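Local coordinates for DUF1987 domain-containing protein (Pseudomonas aeruginosa, PDB 6K4F), which probably acts as the phosphorylatable regulator of the SiaABC threonine phosphorylation pathway, which controls biofilm formation in response to carbon availability, at residues A[85-90]-A[116-121]; A[49-52]-A[56-59]; A[30-35]-A[70-75]; A[6-11]-A[15-20]; A[95-100]-A[108-113]. All coordinates share one frame; numbering follows the deposited sequence.

Contact 1: residues A[85-90]-A[116-121]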
# COMPACT_ATOMS: atom_id res chain seq x y z
N GLU A 85 -5.41 5.42 -10.83
CA GLU A 85 -6.63 6.07 -11.28
C GLU A 85 -6.80 7.44 -10.64
O GLU A 85 -7.12 8.43 -11.31
CB GLU A 85 -7.84 5.18 -10.97
CG GLU A 85 -9.19 5.76 -11.37
CD GLU A 85 -9.24 6.24 -12.80
OE1 GLU A 85 -8.66 5.57 -13.68
OE2 GLU A 85 -9.88 7.29 -13.06
N ALA A 86 -6.60 7.52 -9.32
CA ALA A 86 -6.74 8.80 -8.64
C ALA A 86 -5.66 9.78 -9.10
O ALA A 86 -5.94 10.98 -9.27
CB ALA A 86 -6.68 8.61 -7.13
N HIS A 87 -4.44 9.30 -9.31
CA HIS A 87 -3.35 10.18 -9.73
C HIS A 87 -3.61 10.75 -11.12
O HIS A 87 -3.34 11.93 -11.37
CB HIS A 87 -2.02 9.43 -9.71
CG HIS A 87 -0.87 10.27 -10.16
ND1 HIS A 87 -0.15 10.00 -11.30
CD2 HIS A 87 -0.31 11.38 -9.62
CE1 HIS A 87 0.80 10.90 -11.45
NE2 HIS A 87 0.73 11.75 -10.44
N GLN A 88 -4.14 9.93 -12.03
CA GLN A 88 -4.45 10.43 -13.37
C GLN A 88 -5.55 11.49 -13.33
O GLN A 88 -5.64 12.30 -14.26
CB GLN A 88 -4.85 9.26 -14.28
CG GLN A 88 -3.76 8.20 -14.41
CD GLN A 88 -2.50 8.72 -15.08
OE1 GLN A 88 -1.46 8.89 -14.43
NE2 GLN A 88 -2.59 8.97 -16.38
N GLY A 89 -6.35 11.51 -12.27
CA GLY A 89 -7.31 12.56 -12.02
C GLY A 89 -6.75 13.79 -11.32
O GLY A 89 -7.52 14.69 -10.99
N GLY A 90 -5.45 13.84 -11.08
CA GLY A 90 -4.85 14.99 -10.44
C GLY A 90 -4.64 14.89 -8.95
O GLY A 90 -4.21 15.87 -8.33
N ASP A 116 4.15 -0.02 -13.29
CA ASP A 116 2.72 0.16 -13.50
C ASP A 116 2.20 1.48 -12.95
O ASP A 116 1.01 1.77 -13.13
CB ASP A 116 1.93 -1.00 -12.85
CG ASP A 116 2.41 -2.38 -13.31
OD1 ASP A 116 2.87 -2.50 -14.47
OD2 ASP A 116 2.32 -3.34 -12.51
N CYS A 117 3.04 2.28 -12.29
CA CYS A 117 2.59 3.47 -11.59
C CYS A 117 3.16 4.73 -12.23
O CYS A 117 4.31 4.73 -12.65
CB CYS A 117 3.00 3.43 -10.11
SG CYS A 117 2.31 1.99 -9.27
N SER A 118 2.36 5.79 -12.29
CA SER A 118 2.84 7.04 -12.86
C SER A 118 3.13 8.09 -11.80
O SER A 118 3.65 9.16 -12.13
CB SER A 118 1.82 7.59 -13.87
OG SER A 118 0.74 8.23 -13.21
N PHE A 119 2.82 7.81 -10.55
CA PHE A 119 3.11 8.73 -9.46
C PHE A 119 4.49 8.43 -8.90
O PHE A 119 5.05 7.35 -9.15
CB PHE A 119 2.04 8.60 -8.38
CG PHE A 119 1.72 7.19 -7.99
CD1 PHE A 119 2.47 6.52 -7.04
CD2 PHE A 119 0.66 6.52 -8.58
CE1 PHE A 119 2.18 5.22 -6.67
CE2 PHE A 119 0.35 5.21 -8.22
CZ PHE A 119 1.11 4.56 -7.26
N PRO A 120 5.08 9.36 -8.15
CA PRO A 120 6.38 9.09 -7.51
C PRO A 120 6.37 7.81 -6.70
O PRO A 120 5.53 7.60 -5.82
CB PRO A 120 6.58 10.31 -6.61
CG PRO A 120 5.81 11.40 -7.28
CD PRO A 120 4.62 10.74 -7.89
N PHE A 121 7.37 6.97 -6.95
CA PHE A 121 7.42 5.60 -6.43
C PHE A 121 8.89 5.34 -6.16
O PHE A 121 9.66 4.99 -7.06
CB PHE A 121 6.82 4.62 -7.44
CG PHE A 121 6.61 3.20 -6.93
CD1 PHE A 121 7.64 2.48 -6.33
CD2 PHE A 121 5.39 2.56 -7.13
CE1 PHE A 121 7.45 1.17 -5.91
CE2 PHE A 121 5.19 1.25 -6.72
CZ PHE A 121 6.21 0.55 -6.11
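H87 and S118 meet through a short chain of two hydrogen bonds that ties the end of helix 70-88 to the loop ahead of strand 121-125. In the hydrogen-bonded part, H87 ND1 donates to S118 OG over 2.8 Å, with the hydroxyl almost in the imidazole plane but the N-H bent, at 135°. The same hydroxyl donates to Q88 OE1, 2.6 Å from S118 OG, so one oxygen accepts from one residue of the helix and donates to the next. The amide gets there because the Q88 chain folds back at chi2 (-64°), bringing its end nearer the loop than its first bond would suggest. An ND1 that donates would probably favour a ring protonated at that nitrogen.

The aromatic part is separate. F119 CB sits over the middle of the H87 ring, 3.7 Å from its centroid and nearly on the normal, a CH-pi contact. Beyond it the F119 ring turns an edge toward the same imidazole, an edge-to-face pair with planes 79° apart and centroids separated by 6.0 Å. H87 is therefore gripped at its edge by a hydroxyl and over a face by a phenylalanine.

The backbone part belongs to the helix end, where G90, at positive phi, closes a Schellman motif with G90 N bonded to H87 O at 2.9 Å.

Around this junction, E84 of the helix accepts a bond from S118 N, the F119 side chain touches L83 and E84 of helix 70-88 and V93 and L95 of strand 93-99, and P120 pairs through its backbone with L95.

Contact 2: residues A[49-52]-A[56-59]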
# COMPACT_ATOMS: atom_id res chain seq x y z
N GLU A 49 -10.29 3.90 -0.79
CA GLU A 49 -11.41 4.43 -1.57
C GLU A 49 -12.08 5.59 -0.83
O GLU A 49 -12.33 6.65 -1.42
CB GLU A 49 -12.43 3.33 -1.84
CG GLU A 49 -12.18 2.46 -3.05
CD GLU A 49 -13.13 1.27 -3.11
OE1 GLU A 49 -12.93 0.39 -3.97
OE2 GLU A 49 -14.07 1.21 -2.29
N ARG A 50 -12.39 5.38 0.45
CA ARG A 50 -13.07 6.42 1.22
C ARG A 50 -12.18 7.65 1.40
O ARG A 50 -12.67 8.78 1.31
CB ARG A 50 -13.52 5.86 2.58
CG ARG A 50 -14.58 4.76 2.46
CD ARG A 50 -15.13 4.33 3.82
NE ARG A 50 -14.25 3.39 4.52
CZ ARG A 50 -13.55 3.73 5.59
NH1 ARG A 50 -13.64 4.97 6.05
NH2 ARG A 50 -12.77 2.85 6.18
N PHE A 51 -10.88 7.45 1.62
CA PHE A 51 -9.99 8.59 1.77
C PHE A 51 -9.96 9.43 0.51
O PHE A 51 -9.93 10.67 0.57
CB PHE A 51 -8.57 8.12 2.12
CG PHE A 51 -7.60 9.24 2.34
CD1 PHE A 51 -7.42 9.78 3.61
CD2 PHE A 51 -6.88 9.78 1.28
CE1 PHE A 51 -6.54 10.83 3.82
CE2 PHE A 51 -6.00 10.82 1.48
CZ PHE A 51 -5.82 11.35 2.74
N LEU A 52 -9.96 8.78 -0.66
CA LEU A 52 -9.95 9.51 -1.92
C LEU A 52 -11.27 10.23 -2.16
O LEU A 52 -11.29 11.33 -2.72
CB LEU A 52 -9.66 8.54 -3.07
CG LEU A 52 -8.30 7.85 -2.94
CD1 LEU A 52 -8.15 6.74 -3.97
CD2 LEU A 52 -7.17 8.88 -3.06
N GLN A 56 -9.59 15.94 -0.82
CA GLN A 56 -8.62 16.19 -1.88
C GLN A 56 -7.18 16.14 -1.38
O GLN A 56 -6.26 16.44 -2.15
CB GLN A 56 -8.89 17.56 -2.52
CG GLN A 56 -9.70 17.51 -3.80
CD GLN A 56 -9.14 16.53 -4.82
OE1 GLN A 56 -9.87 15.72 -5.38
NE2 GLN A 56 -7.83 16.61 -5.05
N ARG A 57 -6.96 15.76 -0.13
CA ARG A 57 -5.63 15.80 0.46
C ARG A 57 -4.73 14.72 -0.15
O ARG A 57 -5.22 13.73 -0.71
CB ARG A 57 -5.71 15.62 1.97
CG ARG A 57 -6.18 16.88 2.70
CD ARG A 57 -6.24 16.67 4.20
NE ARG A 57 -7.16 15.60 4.58
CZ ARG A 57 -6.79 14.49 5.20
NH1 ARG A 57 -5.51 14.31 5.51
NH2 ARG A 57 -7.69 13.56 5.51
N PRO A 58 -3.41 14.90 -0.08
CA PRO A 58 -2.51 13.88 -0.64
C PRO A 58 -2.50 12.61 0.19
O PRO A 58 -2.72 12.62 1.40
CB PRO A 58 -1.14 14.57 -0.61
CG PRO A 58 -1.45 16.04 -0.46
CD PRO A 58 -2.68 16.10 0.36
N LEU A 59 -2.26 11.49 -0.49
CA LEU A 59 -2.10 10.19 0.16
C LEU A 59 -0.70 9.67 -0.11
O LEU A 59 -0.23 9.68 -1.26
CB LEU A 59 -3.15 9.20 -0.35
CG LEU A 59 -3.13 7.80 0.30
CD1 LEU A 59 -3.27 7.88 1.82
CD2 LEU A 59 -4.21 6.89 -0.29
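F51 and L59 meet where the chain turns back: 49-52 is still helical, whereas the chain is extended from R57 on, and strand 59-68 begins at L59. Only three residues separate the two segments. This is the return limb of a beta-alpha-beta crossover, strand 25-29, helix 37-53, strand 59-68. R57 and P58 have polyproline-like backbone angles.

Contact between the two arms rests on one aromatic ring. F51 lies with CG anti to its own nitrogen (chi1 -178°), which carries the ring away from the helix and into the bend of the returning chain. Over one of its faces comes L59 CD1, 4.3 Å from the ring centroid and offset toward the rim, in a CH-pi contact, while L59 CB lies 3.8 Å from F51 CE2. At the ring's edge stands a carbonyl, P58 O, 3.6 Å from F51 CZ.

R57 approaches from a third direction. Its chain bends at chi3 (-60°), and the rim of the F51 ring, CE1 and CZ, points at a face of the R57 guanidinium, the planes 76° apart. The polar end is held elsewhere, by the carbonyl oxygen of W21, whose indole also makes an edge-to-face pair with F51. R91 binds carbonyls from both arms, those of L52 and R57. The closest approach of arginine to ring is R57 NH2 to F51 CE1, at 3.4 Å.

Contact 3: residues A[30-35]-A[70-75]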
# COMPACT_ATOMS: atom_id res chain seq x y z
N GLY A 30 5.91 -5.93 7.27
CA GLY A 30 6.00 -7.35 7.55
C GLY A 30 5.75 -8.21 6.33
O GLY A 30 5.79 -7.75 5.19
N ASP A 31 5.51 -9.49 6.59
CA ASP A 31 5.13 -10.39 5.51
C ASP A 31 3.63 -10.46 5.36
O ASP A 31 2.86 -10.12 6.26
CB ASP A 31 5.55 -11.81 5.74
CG ASP A 31 6.96 -11.95 5.82
OD1 ASP A 31 7.30 -12.40 6.90
OD2 ASP A 31 7.75 -11.71 4.87
N SER A 32 3.22 -11.00 4.22
CA SER A 32 1.81 -11.17 3.94
C SER A 32 1.71 -12.50 3.19
O SER A 32 1.91 -12.56 1.97
CB SER A 32 1.29 -9.99 3.13
OG SER A 32 -0.11 -10.01 3.02
N TYR A 33 1.44 -13.58 3.92
CA TYR A 33 1.01 -14.83 3.31
C TYR A 33 -0.23 -15.36 4.02
O TYR A 33 -0.23 -16.48 4.55
CB TYR A 33 2.14 -15.86 3.29
CG TYR A 33 2.95 -16.03 4.55
CD1 TYR A 33 3.99 -15.16 4.86
CD2 TYR A 33 2.71 -17.09 5.41
CE1 TYR A 33 4.75 -15.33 6.01
CE2 TYR A 33 3.47 -17.27 6.56
CZ TYR A 33 4.48 -16.40 6.85
OH TYR A 33 5.22 -16.58 7.99
N PRO A 34 -1.31 -14.58 4.05
CA PRO A 34 -2.54 -15.07 4.67
C PRO A 34 -3.21 -16.10 3.78
O PRO A 34 -2.95 -16.19 2.58
CB PRO A 34 -3.40 -13.81 4.79
CG PRO A 34 -2.98 -12.98 3.68
CD PRO A 34 -1.51 -13.25 3.45
N GLU A 35 -4.09 -16.88 4.41
CA GLU A 35 -4.91 -17.82 3.65
C GLU A 35 -5.97 -17.08 2.83
O GLU A 35 -6.24 -17.44 1.68
CB GLU A 35 -5.58 -18.82 4.60
CG GLU A 35 -6.30 -18.17 5.77
CD GLU A 35 -6.20 -18.98 7.04
OE1 GLU A 35 -6.21 -18.38 8.14
OE2 GLU A 35 -6.10 -20.23 6.95
N THR A 70 0.96 -14.90 -3.51
CA THR A 70 0.30 -14.55 -4.76
C THR A 70 -0.92 -13.66 -4.52
O THR A 70 -1.08 -12.62 -5.18
CB THR A 70 -0.08 -15.83 -5.50
OG1 THR A 70 1.11 -16.44 -6.00
CG2 THR A 70 -1.05 -15.54 -6.66
N SER A 71 -1.78 -14.03 -3.57
CA SER A 71 -3.00 -13.26 -3.40
C SER A 71 -2.71 -11.88 -2.82
O SER A 71 -3.42 -10.91 -3.13
CB SER A 71 -4.01 -14.04 -2.54
OG SER A 71 -3.51 -14.26 -1.23
N SER A 72 -1.61 -11.75 -2.05
CA SER A 72 -1.22 -10.45 -1.51
C SER A 72 -0.68 -9.54 -2.61
O SER A 72 -0.92 -8.33 -2.61
CB SER A 72 -0.18 -10.62 -0.41
OG SER A 72 -0.76 -11.19 0.74
N ILE A 73 0.07 -10.11 -3.56
CA ILE A 73 0.50 -9.35 -4.72
C ILE A 73 -0.71 -8.79 -5.47
O ILE A 73 -0.73 -7.63 -5.86
CB ILE A 73 1.39 -10.22 -5.64
CG1 ILE A 73 2.74 -10.47 -4.98
CG2 ILE A 73 1.56 -9.56 -7.00
CD1 ILE A 73 3.62 -11.46 -5.74
N LYS A 74 -1.75 -9.61 -5.65
CA LYS A 74 -2.94 -9.13 -6.35
C LYS A 74 -3.65 -8.03 -5.57
O LYS A 74 -4.14 -7.06 -6.17
CB LYS A 74 -3.89 -10.30 -6.60
CG LYS A 74 -3.25 -11.37 -7.49
CD LYS A 74 -4.22 -12.44 -7.90
CE LYS A 74 -3.60 -13.32 -8.96
NZ LYS A 74 -3.94 -12.86 -10.33
N ALA A 75 -3.70 -8.17 -4.25
CA ALA A 75 -4.35 -7.15 -3.41
C ALA A 75 -3.59 -5.83 -3.48
O ALA A 75 -4.21 -4.76 -3.58
CB ALA A 75 -4.43 -7.65 -1.97
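S32 and S72 point their hydroxyls at each other, S32 from the short strand 31-32 and S72 from the first turn of helix 70-88. S32 OG donates to S72 OG over 2.6 Å, a short bond between two buried side chains. The S32 hydroxyl is carried toward the helix by standing opposite its own nitrogen (chi1 -170°); the S72 torsion, -71°, places that residue's OG beside its own backbone N and anti to the carbonyl carbon.

P34 completes the arrangement from beside the hydroxyls: P34 CD lies 3.5 Å from S72 OG, a carbon contact on the same oxygen. The setting is the beta-alpha junction at the end of strand 59-68, where the opening turn of the helix meets the chain that turns a corner at G30 and stays bonded, through S32, to Y67 and N69. N69 OD1 takes a hydrogen bond with S72 OG, and N69 ND2 binds the carbonyl of P34, so one asparagine side chain spans both segments. From helix 37-53, S37 pairs its hydroxyl with that of S71, which also points toward 30-35, and F41 touches both S32 and S72.

Contact 4: residues A[6-11]-A[15-20]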
# COMPACT_ATOMS: atom_id res chain seq x y z
N LEU A 6 -7.17 3.38 10.14
CA LEU A 6 -7.11 1.95 9.92
C LEU A 6 -5.97 1.41 10.77
O LEU A 6 -4.86 1.97 10.76
CB LEU A 6 -6.88 1.67 8.43
CG LEU A 6 -6.69 0.27 7.86
CD1 LEU A 6 -7.99 -0.47 7.75
CD2 LEU A 6 -6.07 0.42 6.48
N HIS A 7 -6.22 0.33 11.50
CA HIS A 7 -5.19 -0.20 12.38
C HIS A 7 -5.32 -1.72 12.44
O HIS A 7 -6.13 -2.25 13.20
CB HIS A 7 -5.26 0.42 13.77
CG HIS A 7 -4.10 0.03 14.64
ND1 HIS A 7 -4.13 -1.06 15.48
CD2 HIS A 7 -2.86 0.56 14.74
CE1 HIS A 7 -2.97 -1.17 16.09
NE2 HIS A 7 -2.17 -0.20 15.66
N ILE A 8 -4.50 -2.41 11.66
CA ILE A 8 -4.50 -3.87 11.60
C ILE A 8 -3.22 -4.35 12.27
O ILE A 8 -2.12 -4.12 11.75
CB ILE A 8 -4.57 -4.36 10.14
CG1 ILE A 8 -5.61 -3.57 9.37
CG2 ILE A 8 -4.82 -5.88 10.08
CD1 ILE A 8 -7.01 -3.71 9.93
N PRO A 9 -3.31 -5.02 13.42
CA PRO A 9 -2.11 -5.55 14.09
C PRO A 9 -1.43 -6.62 13.26
O PRO A 9 -2.09 -7.48 12.67
CB PRO A 9 -2.66 -6.14 15.39
CG PRO A 9 -3.98 -5.50 15.58
CD PRO A 9 -4.53 -5.27 14.22
N GLY A 10 -0.10 -6.56 13.23
CA GLY A 10 0.65 -7.57 12.50
C GLY A 10 0.63 -8.92 13.20
O GLY A 10 0.48 -9.02 14.42
N THR A 11 0.79 -9.97 12.40
CA THR A 11 0.89 -11.34 12.89
C THR A 11 2.01 -12.04 12.16
O THR A 11 2.68 -11.47 11.29
CB THR A 11 -0.41 -12.14 12.71
OG1 THR A 11 -0.62 -12.40 11.31
CG2 THR A 11 -1.62 -11.39 13.28
N PRO A 15 0.65 -8.59 7.58
CA PRO A 15 1.39 -7.37 7.91
C PRO A 15 0.64 -6.47 8.87
O PRO A 15 -0.59 -6.45 8.92
CB PRO A 15 1.56 -6.68 6.55
CG PRO A 15 0.38 -7.11 5.79
CD PRO A 15 0.11 -8.54 6.21
N ALA A 16 1.41 -5.70 9.64
CA ALA A 16 0.84 -4.60 10.38
C ALA A 16 0.53 -3.47 9.40
O ALA A 16 1.36 -3.12 8.56
CB ALA A 16 1.82 -4.14 11.47
N ILE A 17 -0.69 -2.93 9.48
CA ILE A 17 -1.16 -1.88 8.58
C ILE A 17 -1.71 -0.73 9.40
O ILE A 17 -2.53 -0.94 10.31
CB ILE A 17 -2.24 -2.40 7.61
CG1 ILE A 17 -1.72 -3.58 6.80
CG2 ILE A 17 -2.75 -1.27 6.72
CD1 ILE A 17 -2.81 -4.30 5.98
N GLN A 18 -1.26 0.49 9.10
CA GLN A 18 -1.74 1.70 9.75
C GLN A 18 -2.18 2.69 8.69
O GLN A 18 -1.36 3.12 7.86
CB GLN A 18 -0.68 2.33 10.66
CG GLN A 18 -0.06 1.36 11.64
CD GLN A 18 1.19 0.69 11.10
OE1 GLN A 18 2.01 1.32 10.43
NE2 GLN A 18 1.33 -0.61 11.38
N GLY A 19 -3.46 3.02 8.70
CA GLY A 19 -3.98 4.10 7.89
C GLY A 19 -4.17 5.34 8.74
O GLY A 19 -5.09 5.38 9.56
N ASP A 20 -3.32 6.35 8.57
CA ASP A 20 -3.41 7.59 9.35
C ASP A 20 -4.24 8.59 8.54
O ASP A 20 -3.73 9.21 7.60
CB ASP A 20 -2.02 8.14 9.65
CG ASP A 20 -2.03 9.25 10.70
OD1 ASP A 20 -2.97 10.08 10.72
OD2 ASP A 20 -1.09 9.30 11.53
O HOH W 1 -0.56 -2.04 13.16
O HOH W 2 -2.21 -8.34 9.99
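I17 lies alongside I8 on the face of the hairpin that looks toward helix 37-53, the two side chains pointing the same way with CB atoms 4.0 Å apart. Two residues earlier in the first strand, on the same face, L6 leans obliquely over the same I17, and L6 CD2 approaches I17 CG2 at 3.7 Å. The branch of I17 that meets it, CG2, is anti to the backbone nitrogen because CG1 takes chi1 -57°.

Beneath these branches the strands 6-8 and 16-20 run antiparallel, at 170°. I8 and I17 form a hydrogen-bonded pair: I8 N to I17 O measures 2.8 Å, nearly straight at 170°, and I17 N reciprocates to I8 O. L6 and G19 make the other hydrogen-bonded pair, with the G19 N to L6 O bond at 2.7 Å. H7 and Q18 occupy the non-hydrogen-bonded position between them, on the other face.

Two waters extend the pairing. One links I8 O to Q18 NE2; the OE1 of the same amide bonds to Q29. The second donates to both P9 O and P15 O where the strands part. The hairpin is thus two-sided: an apolar face packs on W47, Q43 and V44 of the helix, and the face of H7 and Q18 is the more polar, with the Q18 amide held by a water and Q29.

Contact 5: residues A[95-100]-A[108-113]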
# COMPACT_ATOMS: atom_id res chain seq x y z
N LEU A 95 4.60 7.09 -3.14
CA LEU A 95 4.87 5.82 -2.48
C LEU A 95 6.35 5.66 -2.22
O LEU A 95 7.19 6.00 -3.08
CB LEU A 95 4.34 4.64 -3.31
CG LEU A 95 4.44 3.22 -2.74
CD1 LEU A 95 3.28 2.38 -3.27
CD2 LEU A 95 5.77 2.57 -3.08
N ARG A 96 6.68 5.13 -1.04
CA ARG A 96 8.03 4.70 -0.69
C ARG A 96 7.99 3.21 -0.39
O ARG A 96 7.13 2.75 0.37
CB ARG A 96 8.56 5.46 0.54
CG ARG A 96 9.10 6.83 0.24
CD ARG A 96 9.36 7.62 1.51
NE ARG A 96 8.14 7.81 2.28
CZ ARG A 96 7.21 8.72 1.99
NH1 ARG A 96 7.36 9.53 0.94
NH2 ARG A 96 6.12 8.81 2.74
N TRP A 97 8.90 2.47 -1.02
CA TRP A 97 9.03 1.02 -0.85
C TRP A 97 10.42 0.76 -0.28
O TRP A 97 11.43 0.82 -0.99
CB TRP A 97 8.81 0.30 -2.18
CG TRP A 97 8.74 -1.20 -2.05
CD1 TRP A 97 9.74 -2.04 -1.62
CD2 TRP A 97 7.61 -2.03 -2.35
NE1 TRP A 97 9.29 -3.34 -1.64
CE2 TRP A 97 7.99 -3.36 -2.08
CE3 TRP A 97 6.34 -1.78 -2.84
CZ2 TRP A 97 7.12 -4.44 -2.26
CZ3 TRP A 97 5.47 -2.85 -3.02
CH2 TRP A 97 5.87 -4.16 -2.73
N HIS A 98 10.47 0.48 1.02
CA HIS A 98 11.72 0.22 1.72
C HIS A 98 12.10 -1.25 1.63
O HIS A 98 11.24 -2.13 1.73
CB HIS A 98 11.62 0.61 3.19
CG HIS A 98 11.17 2.01 3.41
ND1 HIS A 98 12.04 3.08 3.42
CD2 HIS A 98 9.94 2.53 3.66
CE1 HIS A 98 11.37 4.19 3.66
NE2 HIS A 98 10.09 3.89 3.80
N TYR A 99 13.39 -1.51 1.46
CA TYR A 99 13.84 -2.89 1.48
C TYR A 99 15.28 -2.93 1.97
O TYR A 99 15.98 -1.92 1.98
CB TYR A 99 13.70 -3.55 0.10
CG TYR A 99 14.75 -3.13 -0.90
CD1 TYR A 99 14.74 -1.86 -1.47
CD2 TYR A 99 15.75 -4.01 -1.29
CE1 TYR A 99 15.71 -1.47 -2.40
CE2 TYR A 99 16.72 -3.63 -2.22
CZ TYR A 99 16.69 -2.36 -2.76
OH TYR A 99 17.66 -2.01 -3.69
N ASP A 100 15.68 -4.12 2.41
CA ASP A 100 17.04 -4.35 2.88
C ASP A 100 17.78 -5.11 1.79
O ASP A 100 17.37 -6.20 1.39
CB ASP A 100 17.03 -5.13 4.20
CG ASP A 100 18.38 -5.08 4.91
OD1 ASP A 100 18.39 -4.86 6.14
OD2 ASP A 100 19.43 -5.26 4.25
N GLU A 108 12.90 -6.76 -6.96
CA GLU A 108 12.37 -7.03 -8.29
C GLU A 108 10.86 -6.80 -8.35
O GLU A 108 10.35 -6.18 -9.29
CB GLU A 108 12.71 -8.47 -8.69
CG GLU A 108 12.71 -8.75 -10.18
CD GLU A 108 13.57 -7.80 -10.97
OE1 GLU A 108 13.01 -6.88 -11.61
OE2 GLU A 108 14.81 -7.96 -10.97
N LEU A 109 10.13 -7.30 -7.35
CA LEU A 109 8.69 -7.07 -7.33
C LEU A 109 8.37 -5.58 -7.26
O LEU A 109 7.50 -5.09 -7.99
CB LEU A 109 8.08 -7.81 -6.14
CG LEU A 109 6.58 -7.59 -5.96
CD1 LEU A 109 5.83 -8.28 -7.07
CD2 LEU A 109 6.17 -8.13 -4.62
N ALA A 110 9.10 -4.84 -6.42
CA ALA A 110 8.86 -3.40 -6.32
C ALA A 110 9.07 -2.72 -7.67
O ALA A 110 8.27 -1.85 -8.05
CB ALA A 110 9.78 -2.79 -5.26
N GLU A 111 10.09 -3.14 -8.42
CA GLU A 111 10.35 -2.53 -9.72
C GLU A 111 9.24 -2.84 -10.70
O GLU A 111 8.85 -1.98 -11.50
CB GLU A 111 11.69 -3.01 -10.29
CG GLU A 111 12.89 -2.77 -9.39
CD GLU A 111 13.44 -1.35 -9.50
OE1 GLU A 111 14.51 -1.08 -8.91
OE2 GLU A 111 12.79 -0.51 -10.16
N GLU A 112 8.69 -4.06 -10.66
CA GLU A 112 7.56 -4.38 -11.53
C GLU A 112 6.33 -3.56 -11.17
O GLU A 112 5.64 -3.07 -12.07
CB GLU A 112 7.26 -5.88 -11.46
CG GLU A 112 8.34 -6.70 -12.16
CD GLU A 112 8.38 -8.14 -11.69
OE1 GLU A 112 7.64 -8.48 -10.76
OE2 GLU A 112 9.16 -8.93 -12.26
N PHE A 113 6.03 -3.41 -9.88
CA PHE A 113 4.95 -2.51 -9.47
C PHE A 113 5.24 -1.08 -9.94
O PHE A 113 4.35 -0.38 -10.43
CB PHE A 113 4.80 -2.51 -7.95
CG PHE A 113 4.07 -3.72 -7.38
CD1 PHE A 113 3.03 -4.32 -8.06
CD2 PHE A 113 4.42 -4.21 -6.13
CE1 PHE A 113 2.36 -5.41 -7.51
CE2 PHE A 113 3.76 -5.29 -5.57
CZ PHE A 113 2.72 -5.89 -6.27
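W97 sends its indole from strand 93-99 onto helix 108-115, and A110 meets it squarely. A110 CB stands over the five-membered ring, 3.5 Å from its centroid and almost exactly on the normal, so close to the middle that the five atoms of that ring are all about equally far from the methyl. This is a CH-pi contact in which the small side chain lets the helix come down on the flat indole.

The conformation of W97 decides which part of the helix it touches. With chi1 at -172°, CG stands opposite the backbone nitrogen and the indole extends outward from the strand; the second torsion then turns the ring system so that one face is offered to A110 and the benzo end runs on toward F113. There W97 CZ3 comes within 3.6 Å of F113 CD2. The two rings meet obliquely, inclined at 47°, with centroids 5.7 Å apart. L109, one turn before F113, touches the far end of the indole more loosely, W97 CH2 to L109 CD2 being 4.4 Å.

The segment axes run nearly antiparallel, at 166°, and come no closer than 10.0 Å. They belong to a beta-alpha-beta crossover, strand 93-99, helix 108-115, strand 121-125, and W97 packs its first strand on its helix. L63 of the neighbouring strand also touches W97, while F113 continues into I73, M77 and L80 of helix 70-88. Because every touch across the interface is between carbon-rich surfaces, the contact rests on apolar and CH-pi packing, with the indole bridging the gap between strand and helix.

How the contacts relate
The five contacts sample one mixed sheet and the helices packed on it. Contacts 1 and 3 lie along helix 70-88, near its two ends, with centres about 23 Å apart. The touching contacts form a chain, 2-1-5-3-4, with contact 5 in the middle: F121 CE1 of contact 1 lies 3.6 Å from L95 CD2, and F113 packs on I73 of contact 3. Contact 3 in turn touches contact 4, where P15 CD lies 3.5 Å from S32 OG. Contact 2 meets contact 1 through L52 and A86, yet sits about 24 Å from contact 3, centre to centre. Contacts 4 and 5, about 19 Å apart between centres, reach the same sheet through different strands.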